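Local coordinates for protein-arginine-phosphatase (Bacillus subtilis subsp. subtilis, PDB 4KK3), which removes phosphate from phosphoarginine residues of many proteins, countering the arginine kinase McsB and restoring DNA binding by the repressor CtsR, at residues 46-51 with 125-130; 14-19 with 53-58; 86-91 with 105-110. All coordinates share one frame; numbering follows the deposited sequence.

All three contacts lie in one low molecular weight phosphatase fold, whose four-stranded parallel sheet is flanked by helices. Contacts 1 and 2 have centres about 8 Å apart and share helix 49-56, which meets helix 124-145 in contact 1 and helix 13-28 in contact 2. Their segments alternate along the chain, and they join directly through M16 packing on A51, Y127 and T130 and through a salt bridge between K128 and E57. They gather three helices beside the substrate-binding loop. Contact 3, its centre about 20 Å from both others, follows contact 2, and both its segments fall between the two of contact 1; it ties helix 85-94 to helix 105-110 at the surface.

Contact 1: residues 46-51 with 125-130; sequences KATPHA and DIYKQT
With CG anti to the carbonyl carbon (chi1 -84°), Y127 sends its phenol ring from helix 124-145 across to the start of helix 49-56, where the OG1 of T48 is set between backbone N and carbonyl carbon (chi1 63°). T48 is the N-cap of that helix in the low molecular weight phosphatase fold: its OG1 accepts a weak capping bond from the backbone N of A51. The same hydroxyl gives a weak hydrogen bond of 3.2 Å from T48 OG1 to Y127 OH, linking the cap to the neighbouring helix. H50 covers one face of the phenol, its CB standing 3.4 Å from the Y127 ring centroid and nearly on the ring normal, a CH-pi contact. Beyond CB the imidazole turns its edge toward the same ring in an offset edge-to-face pair, with centroids 5.3 Å apart and planes at 73°. The backbone N of A51 approaches the ring obliquely near CD2.

Y127 also touches C12 of the substrate-binding loop and M16 of helix 13-28, while the backbone of T48 is hydrogen-bonded to that of T11, a residue important for substrate discrimination. The contact therefore borders the active-site pocket. On the CD2-CE2 side, the methyl carbon CB of A51 rests 3.9 Å from Y127 CE2.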
loop_
_atom_site.group_PDB
_atom_site.type_symbol
_atom_site.label_atom_id
_atom_site.label_comp_id
_atom_site.label_asym_id
_atom_site.label_seq_id
_atom_site.Cartn_x
_atom_site.Cartn_y
_atom_site.Cartn_z
ATOM N N LYS A 46 8.807 12.105 4.537
ATOM C CA LYS A 46 9.224 10.856 5.153
ATOM C C LYS A 46 8.020 10.153 5.748
ATOM O O LYS A 46 6.981 10.772 5.969
ATOM C CB LYS A 46 10.251 11.095 6.264
ATOM C CG LYS A 46 11.655 11.452 5.806
ATOM C CD LYS A 46 12.600 11.493 7.009
ATOM C CE LYS A 46 13.971 12.039 6.645
ATOM N NZ LYS A 46 14.882 12.093 7.832
ATOM N N ALA A 47 8.176 8.865 6.037
ATOM C CA ALA A 47 7.167 8.155 6.804
ATOM C C ALA A 47 7.069 8.870 8.140
ATOM O O ALA A 47 8.052 9.445 8.598
ATOM C CB ALA A 47 7.575 6.701 6.997
ATOM N N THR A 48 5.888 8.874 8.745
ATOM C CA THR A 48 5.708 9.557 10.020
ATOM C C THR A 48 6.431 8.774 11.101
ATOM O O THR A 48 6.614 7.574 10.968
ATOM C CB THR A 48 4.237 9.651 10.418
ATOM O OG1 THR A 48 3.718 8.331 10.602
ATOM C CG2 THR A 48 3.439 10.379 9.338
ATOM N N PRO A 49 6.827 9.454 12.176
ATOM C CA PRO A 49 7.552 8.755 13.241
ATOM C C PRO A 49 6.803 7.541 13.781
ATOM O O PRO A 49 7.421 6.506 14.008
ATOM C CB PRO A 49 7.683 9.825 14.325
ATOM C CG PRO A 49 7.708 11.103 13.567
ATOM C CD PRO A 49 6.755 10.905 12.415
ATOM N N HIS A 50 5.490 7.654 13.963
ATOM C CA HIS A 50 4.708 6.541 14.490
ATOM C C HIS A 50 4.691 5.333 13.554
ATOM O O HIS A 50 4.675 4.192 14.021
ATOM C CB HIS A 50 3.270 6.965 14.782
ATOM C CG HIS A 50 3.116 7.791 16.021
ATOM N ND1 HIS A 50 4.110 7.915 16.967
ATOM C CD2 HIS A 50 2.072 8.523 16.475
ATOM C CE1 HIS A 50 3.689 8.698 17.946
ATOM N NE2 HIS A 50 2.456 9.082 17.670
ATOM N N ALA A 51 4.660 5.586 12.245
ATOM C CA ALA A 51 4.670 4.499 11.260
ATOM C C ALA A 51 6.019 3.779 11.337
ATOM O O ALA A 51 6.098 2.533 11.326
ATOM C CB ALA A 51 4.428 5.043 9.853
ATOM N N ASP A 125 -0.654 3.622 19.313
ATOM C CA ASP A 125 -1.538 2.464 19.344
ATOM C C ASP A 125 -2.475 2.393 18.141
ATOM O O ASP A 125 -2.782 1.297 17.664
ATOM C CB ASP A 125 -2.304 2.394 20.657
ATOM C CG ASP A 125 -1.380 2.293 21.849
ATOM O OD1 ASP A 125 -0.678 1.266 21.977
ATOM O OD2 ASP A 125 -1.347 3.249 22.646
ATOM N N ILE A 126 -2.920 3.548 17.650
ATOM C CA ILE A 126 -3.702 3.593 16.408
ATOM C C ILE A 126 -2.872 3.046 15.243
ATOM O O ILE A 126 -3.343 2.219 14.454
ATOM C CB ILE A 126 -4.160 5.026 16.064
ATOM C CG1 ILE A 126 -5.177 5.527 17.087
ATOM C CG2 ILE A 126 -4.791 5.079 14.663
ATOM C CD1 ILE A 126 -6.499 4.785 17.042
ATOM N N TYR A 127 -1.626 3.504 15.149
ATOM C CA TYR A 127 -0.716 3.025 14.109
ATOM C C TYR A 127 -0.439 1.533 14.204
ATOM O O TYR A 127 -0.353 0.854 13.186
ATOM C CB TYR A 127 0.610 3.768 14.155
ATOM C CG TYR A 127 0.611 5.080 13.425
ATOM C CD1 TYR A 127 0.038 6.203 13.994
ATOM C CD2 TYR A 127 1.202 5.204 12.171
ATOM C CE1 TYR A 127 0.040 7.407 13.337
ATOM C CE2 TYR A 127 1.216 6.418 11.507
ATOM C CZ TYR A 127 0.631 7.509 12.095
ATOM O OH TYR A 127 0.634 8.721 11.445
ATOM N N LYS A 128 -0.283 1.018 15.417
ATOM C CA LYS A 128 0.012 -0.400 15.563
ATOM C C LYS A 128 -1.185 -1.239 15.130
ATOM O O LYS A 128 -1.020 -2.320 14.578
ATOM C CB LYS A 128 0.474 -0.748 16.982
ATOM C CG LYS A 128 1.821 -0.150 17.323
ATOM C CD LYS A 128 2.261 -0.579 18.718
ATOM C CE LYS A 128 3.442 0.226 19.209
ATOM N NZ LYS A 128 4.029 -0.359 20.456
ATOM N N GLN A 129 -2.390 -0.720 15.358
ATOM C CA GLN A 129 -3.607 -1.375 14.885
ATOM C C GLN A 129 -3.672 -1.381 13.356
ATOM O O GLN A 129 -4.020 -2.385 12.748
ATOM C CB GLN A 129 -4.847 -0.702 15.481
ATOM C CG GLN A 129 -4.954 -0.860 17.000
ATOM C CD GLN A 129 -6.145 -0.121 17.587
ATOM O OE1 GLN A 129 -6.011 0.988 18.109
ATOM N NE2 GLN A 129 -7.320 -0.736 17.505
ATOM N N THR A 130 -3.311 -0.260 12.743
ATOM C CA THR A 130 -3.222 -0.179 11.286
ATOM C C THR A 130 -2.186 -1.169 10.757
ATOM O O THR A 130 -2.429 -1.911 9.800
ATOM C CB THR A 130 -2.844 1.229 10.839
ATOM O OG1 THR A 130 -3.866 2.138 11.259
ATOM C CG2 THR A 130 -2.715 1.291 9.323
#

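Contact 2: residues 14-19 with 53-58; sequences SPMAEA and EALFEK
Helix 13-28, which follows directly on the substrate-binding loop of this phosphatase fold, packs here against helix 49-56 through a small buried apolar interface. L55 supplies the forked end that meets two residues one helical turn apart. Its CD1 branch comes 3.6 Å from the CB of A19, while its CD2 branch meets the selenomethionine M16, 4.0 Å from M16 CG. The selenium takes part as well, at 4.1 Å from L55 CD2, and next along it approaches the methyl of A54, with M16 SE 4.4 Å from A54 CB. The M16 and L55 side chains cross at a slant. The bend in the M16 chain at its last torsion (chi3 -72°) carries the terminal CE on toward helix 124-145, where it packs against Y127 and T130.

M16 thus sits where three helices meet, and its side chain comes close to that of C12 in the binding loop. L55 also touches R131 of helix 124-145, and A19 touches L62. An alanine in place of L55 would probably take from the A19 methyl and M16 CG their contacts across this interface and open a gap between the two helices. No hydrogen bond spans the two segments, so their direct attachment depends on the fit of carbon and selenium surfaces rather than on polar direction.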
loop_
_atom_site.group_PDB
_atom_site.type_symbol
_atom_site.label_atom_id
_atom_site.label_comp_id
_atom_site.label_asym_id
_atom_site.label_seq_id
_atom_site.Cartn_x
_atom_site.Cartn_y
_atom_site.Cartn_z
ATOM N N SER A 14 0.344 3.492 2.948
ATOM C CA SER A 14 1.013 2.865 1.815
ATOM C C SER A 14 2.510 2.567 2.028
ATOM O O SER A 14 2.961 1.520 1.568
ATOM C CB SER A 14 0.690 3.510 0.445
ATOM O OG SER A 14 1.204 4.818 0.284
ATOM N N PRO A 15 3.265 3.449 2.738
ATOM C CA PRO A 15 4.644 3.049 3.059
ATOM C C PRO A 15 4.700 1.871 4.023
ATOM O O PRO A 15 5.596 1.038 3.881
ATOM C CB PRO A 15 5.242 4.301 3.727
ATOM C CG PRO A 15 4.383 5.432 3.268
ATOM C CD PRO A 15 3.006 4.847 3.136
HETATM N N MSE A 16 3.797 1.805 5.001
HETATM C CA MSE A 16 3.742 0.623 5.865
HETATM C C MSE A 16 3.405 -0.614 5.053
HETATM O O MSE A 16 4.011 -1.652 5.219
HETATM C CB MSE A 16 2.741 0.791 7.017
HETATM C CG MSE A 16 3.327 1.577 8.208
HETATM SE SE MSE A 16 2.209 1.484 9.825
HETATM C CE MSE A 16 0.812 2.605 9.181
ATOM N N ALA A 17 2.435 -0.504 4.156
ATOM C CA ALA A 17 2.071 -1.666 3.341
ATOM C C ALA A 17 3.226 -2.167 2.465
ATOM O O ALA A 17 3.473 -3.374 2.363
ATOM C CB ALA A 17 0.857 -1.342 2.474
ATOM N N GLU A 18 3.913 -1.236 1.819
ATOM C CA GLU A 18 5.071 -1.544 0.984
ATOM C C GLU A 18 6.158 -2.291 1.779
ATOM O O GLU A 18 6.682 -3.309 1.342
ATOM C CB GLU A 18 5.642 -0.238 0.413
ATOM C CG GLU A 18 6.970 -0.397 -0.332
ATOM C CD GLU A 18 7.540 0.920 -0.854
ATOM O OE1 GLU A 18 6.992 1.998 -0.540
ATOM O OE2 GLU A 18 8.560 0.877 -1.572
ATOM N N ALA A 19 6.490 -1.782 2.954
ATOM C CA ALA A 19 7.574 -2.393 3.731
ATOM C C ALA A 19 7.156 -3.747 4.284
ATOM O O ALA A 19 7.949 -4.707 4.253
ATOM C CB ALA A 19 8.005 -1.461 4.850
ATOM N N GLU A 53 8.058 3.727 13.951
ATOM C CA GLU A 53 8.138 3.032 15.234
ATOM C C GLU A 53 7.310 1.738 15.210
ATOM O O GLU A 53 7.739 0.704 15.715
ATOM C CB GLU A 53 7.702 3.963 16.382
ATOM C CG GLU A 53 7.508 3.253 17.720
ATOM C CD GLU A 53 7.192 4.209 18.862
ATOM O OE1 GLU A 53 6.940 5.407 18.597
ATOM O OE2 GLU A 53 7.201 3.761 20.031
ATOM N N ALA A 54 6.132 1.793 14.593
ATOM C CA ALA A 54 5.272 0.621 14.507
ATOM C C ALA A 54 5.954 -0.539 13.777
ATOM O O ALA A 54 5.845 -1.694 14.189
ATOM C CB ALA A 54 3.951 0.987 13.806
ATOM N N LEU A 55 6.683 -0.230 12.709
ATOM C CA LEU A 55 7.363 -1.281 11.960
ATOM C C LEU A 55 8.650 -1.691 12.670
ATOM O O LEU A 55 9.027 -2.860 12.634
ATOM C CB LEU A 55 7.679 -0.851 10.536
ATOM C CG LEU A 55 6.453 -0.600 9.641
ATOM C CD1 LEU A 55 6.746 -0.856 8.166
ATOM C CD2 LEU A 55 5.208 -1.357 10.093
ATOM N N PHE A 56 9.304 -0.725 13.306
ATOM C CA PHE A 56 10.557 -0.976 14.019
ATOM C C PHE A 56 10.357 -2.042 15.109
ATOM O O PHE A 56 11.222 -2.908 15.338
ATOM C CB PHE A 56 11.066 0.350 14.605
ATOM C CG PHE A 56 12.422 0.251 15.274
ATOM C CD1 PHE A 56 13.585 0.340 14.530
ATOM C CD2 PHE A 56 12.517 0.116 16.644
ATOM C CE1 PHE A 56 14.838 0.267 15.153
ATOM C CE2 PHE A 56 13.757 0.043 17.270
ATOM C CZ PHE A 56 14.911 0.125 16.515
ATOM N N GLU A 57 9.192 -1.996 15.754
ATOM C CA GLU A 57 8.805 -2.983 16.757
ATOM C C GLU A 57 8.825 -4.420 16.215
ATOM O O GLU A 57 9.156 -5.365 16.940
ATOM C CB GLU A 57 7.427 -2.641 17.336
ATOM C CG GLU A 57 6.729 -3.793 18.042
ATOM C CD GLU A 57 5.377 -3.391 18.589
ATOM O OE1 GLU A 57 5.195 -2.190 18.851
ATOM O OE2 GLU A 57 4.498 -4.265 18.750
ATOM N N LYS A 58 8.502 -4.569 14.936
ATOM C CA LYS A 58 8.497 -5.864 14.270
ATOM C C LYS A 58 9.773 -6.111 13.470
ATOM O O LYS A 58 9.808 -6.988 12.602
ATOM C CB LYS A 58 7.286 -5.963 13.334
ATOM C CG LYS A 58 5.959 -5.782 14.042
ATOM C CD LYS A 58 5.580 -7.036 14.810
ATOM C CE LYS A 58 4.113 -7.015 15.199
ATOM N NZ LYS A 58 3.675 -8.301 15.800
#

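Contact 3: residues 86-91 with 105-110; sequences QHKQII and LKEYVT
The carboxylate of E107 is the flat group at this contact, and the K88 ammonium meets its two oxygens, reaching OE1 from the syn side and tilted 25° out of the carboxylate plane. The resulting salt bridge is forked: K88 NZ is 3.1 Å from E107 OE1 and makes a weaker hydrogen bond of 3.3 Å to E107 OE2. The two side chains approach from opposite directions, K88 from helix 85-94 and E107 from helix 105-110. K88 runs out with CG anti to its carbonyl carbon, and the bend at the third torsion (chi3 46°) turns CE and NZ toward the carboxylate; CD, just before it, lies 3.7 Å from E107 OE1. E107, extended beyond CG, reaches out to meet it.

OE1 has a second partner, the backbone N of T104 at the end of strand 102-104, so this oxygen receives hydrogen bonds from both the lysine and the main chain. The K88 side chain also touches V102 and T104 of the same strand. The contact therefore joins the two helices near an outermost strand of the parallel sheet, with the K88 side chain about 11 Å from that of the nucleophile C7. Since the closest CA atoms, those of K88 and L105, are 10.6 Å apart, the direct link depends on complementary charge at the ends of two long side chains, and the lysine and the T104 N-H together would probably stabilise the ionised carboxylate.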
loop_
_atom_site.group_PDB
_atom_site.type_symbol
_atom_site.label_atom_id
_atom_site.label_comp_id
_atom_site.label_asym_id
_atom_site.label_seq_id
_atom_site.Cartn_x
_atom_site.Cartn_y
_atom_site.Cartn_z
ATOM N N GLN A 86 -12.548 5.959 -1.698
ATOM C CA GLN A 86 -12.311 7.328 -2.125
ATOM C C GLN A 86 -10.975 7.490 -2.857
ATOM O O GLN A 86 -10.861 8.291 -3.776
ATOM C CB GLN A 86 -12.354 8.278 -0.932
ATOM C CG GLN A 86 -12.241 9.716 -1.337
ATOM C CD GLN A 86 -13.382 10.147 -2.242
ATOM O OE1 GLN A 86 -13.210 10.325 -3.448
ATOM N NE2 GLN A 86 -14.555 10.307 -1.661
ATOM N N HIS A 87 -9.951 6.742 -2.444
ATOM C CA HIS A 87 -8.703 6.792 -3.194
ATOM C C HIS A 87 -8.895 6.327 -4.640
ATOM O O HIS A 87 -8.339 6.929 -5.541
ATOM C CB HIS A 87 -7.628 5.956 -2.522
ATOM C CG HIS A 87 -7.124 6.546 -1.246
ATOM N ND1 HIS A 87 -6.708 5.768 -0.186
ATOM C CD2 HIS A 87 -6.949 7.832 -0.862
ATOM C CE1 HIS A 87 -6.306 6.552 0.800
ATOM N NE2 HIS A 87 -6.443 7.809 0.416
ATOM N N LYS A 88 -9.678 5.268 -4.852
ATOM C CA LYS A 88 -10.007 4.800 -6.209
ATOM C C LYS A 88 -10.633 5.887 -7.056
ATOM O O LYS A 88 -10.339 6.019 -8.245
ATOM C CB LYS A 88 -10.980 3.622 -6.162
ATOM C CG LYS A 88 -10.364 2.346 -5.651
ATOM C CD LYS A 88 -11.356 1.188 -5.595
ATOM C CE LYS A 88 -12.193 1.051 -6.847
ATOM N NZ LYS A 88 -13.095 -0.133 -6.730
ATOM N N GLN A 89 -11.506 6.662 -6.425
ATOM C CA GLN A 89 -12.216 7.756 -7.075
ATOM C C GLN A 89 -11.276 8.864 -7.503
ATOM O O GLN A 89 -11.399 9.417 -8.603
ATOM C CB GLN A 89 -13.274 8.324 -6.131
ATOM C CG GLN A 89 -14.405 7.370 -5.854
ATOM C CD GLN A 89 -15.046 6.875 -7.137
ATOM O OE1 GLN A 89 -15.237 7.636 -8.089
ATOM N NE2 GLN A 89 -15.350 5.587 -7.185
ATOM N N ILE A 90 -10.353 9.214 -6.618
ATOM C CA ILE A 90 -9.372 10.223 -6.946
ATOM C C ILE A 90 -8.469 9.737 -8.068
ATOM O O ILE A 90 -8.133 10.511 -8.961
ATOM C CB ILE A 90 -8.512 10.590 -5.717
ATOM C CG1 ILE A 90 -9.400 11.127 -4.595
ATOM C CG2 ILE A 90 -7.436 11.619 -6.087
ATOM C CD1 ILE A 90 -10.137 12.388 -4.955
ATOM N N ILE A 91 -8.040 8.471 -7.991
ATOM C CA ILE A 91 -7.191 7.888 -9.028
ATOM C C ILE A 91 -7.873 8.053 -10.388
ATOM O O ILE A 91 -7.247 8.450 -11.369
ATOM C CB ILE A 91 -6.966 6.370 -8.826
ATOM C CG1 ILE A 91 -6.358 6.068 -7.468
ATOM C CG2 ILE A 91 -6.044 5.826 -9.885
ATOM C CD1 ILE A 91 -5.184 6.811 -7.212
ATOM N N LEU A 105 -7.389 -2.445 -1.273
ATOM C CA LEU A 105 -6.703 -3.601 -0.724
ATOM C C LEU A 105 -7.710 -4.609 -0.159
ATOM O O LEU A 105 -7.609 -5.816 -0.416
ATOM C CB LEU A 105 -5.690 -3.146 0.329
ATOM C CG LEU A 105 -4.905 -4.247 1.035
ATOM C CD1 LEU A 105 -4.149 -5.133 0.061
ATOM C CD2 LEU A 105 -3.934 -3.595 2.005
ATOM N N LYS A 106 -8.712 -4.119 0.568
ATOM C CA LYS A 106 -9.694 -5.025 1.151
ATOM C C LYS A 106 -10.533 -5.737 0.081
ATOM O O LYS A 106 -10.709 -6.945 0.157
ATOM C CB LYS A 106 -10.553 -4.343 2.214
ATOM C CG LYS A 106 -9.744 -4.021 3.481
ATOM C CD LYS A 106 -10.603 -3.455 4.596
ATOM C CE LYS A 106 -9.760 -3.282 5.865
ATOM N NZ LYS A 106 -10.537 -2.661 6.967
ATOM N N GLU A 107 -11.019 -4.982 -0.912
ATOM C CA GLU A 107 -11.743 -5.551 -2.062
ATOM C C GLU A 107 -11.015 -6.728 -2.680
ATOM O O GLU A 107 -11.561 -7.820 -2.855
ATOM C CB GLU A 107 -11.834 -4.509 -3.188
ATOM C CG GLU A 107 -13.100 -3.756 -3.339
ATOM C CD GLU A 107 -13.103 -2.946 -4.627
ATOM O OE1 GLU A 107 -12.024 -2.449 -5.057
ATOM O OE2 GLU A 107 -14.185 -2.820 -5.220
ATOM N N TYR A 108 -9.765 -6.478 -3.046
ATOM C CA TYR A 108 -8.993 -7.426 -3.821
ATOM C C TYR A 108 -8.722 -8.694 -3.026
ATOM O O TYR A 108 -8.830 -9.805 -3.542
ATOM C CB TYR A 108 -7.682 -6.774 -4.250
ATOM C CG TYR A 108 -6.955 -7.543 -5.315
ATOM C CD1 TYR A 108 -5.940 -8.429 -4.994
ATOM C CD2 TYR A 108 -7.303 -7.390 -6.649
ATOM C CE1 TYR A 108 -5.279 -9.134 -5.981
ATOM C CE2 TYR A 108 -6.660 -8.089 -7.635
ATOM C CZ TYR A 108 -5.649 -8.963 -7.301
ATOM O OH TYR A 108 -5.014 -9.650 -8.310
ATOM N N VAL A 109 -8.380 -8.520 -1.757
ATOM C CA VAL A 109 -7.961 -9.638 -0.932
ATOM C C VAL A 109 -9.132 -10.421 -0.338
ATOM O O VAL A 109 -9.128 -11.656 -0.331
ATOM C CB VAL A 109 -7.020 -9.139 0.188
ATOM C CG1 VAL A 109 -6.679 -10.270 1.134
ATOM C CG2 VAL A 109 -5.776 -8.540 -0.438
ATOM N N THR A 110 -10.147 -9.702 0.131
ATOM C CA THR A 110 -11.218 -10.312 0.907
ATOM C C THR A 110 -12.534 -10.399 0.142
ATOM O O THR A 110 -13.452 -11.100 0.561
ATOM C CB THR A 110 -11.491 -9.522 2.195
ATOM O OG1 THR A 110 -12.312 -8.387 1.893
ATOM C CG2 THR A 110 -10.192 -9.056 2.821
#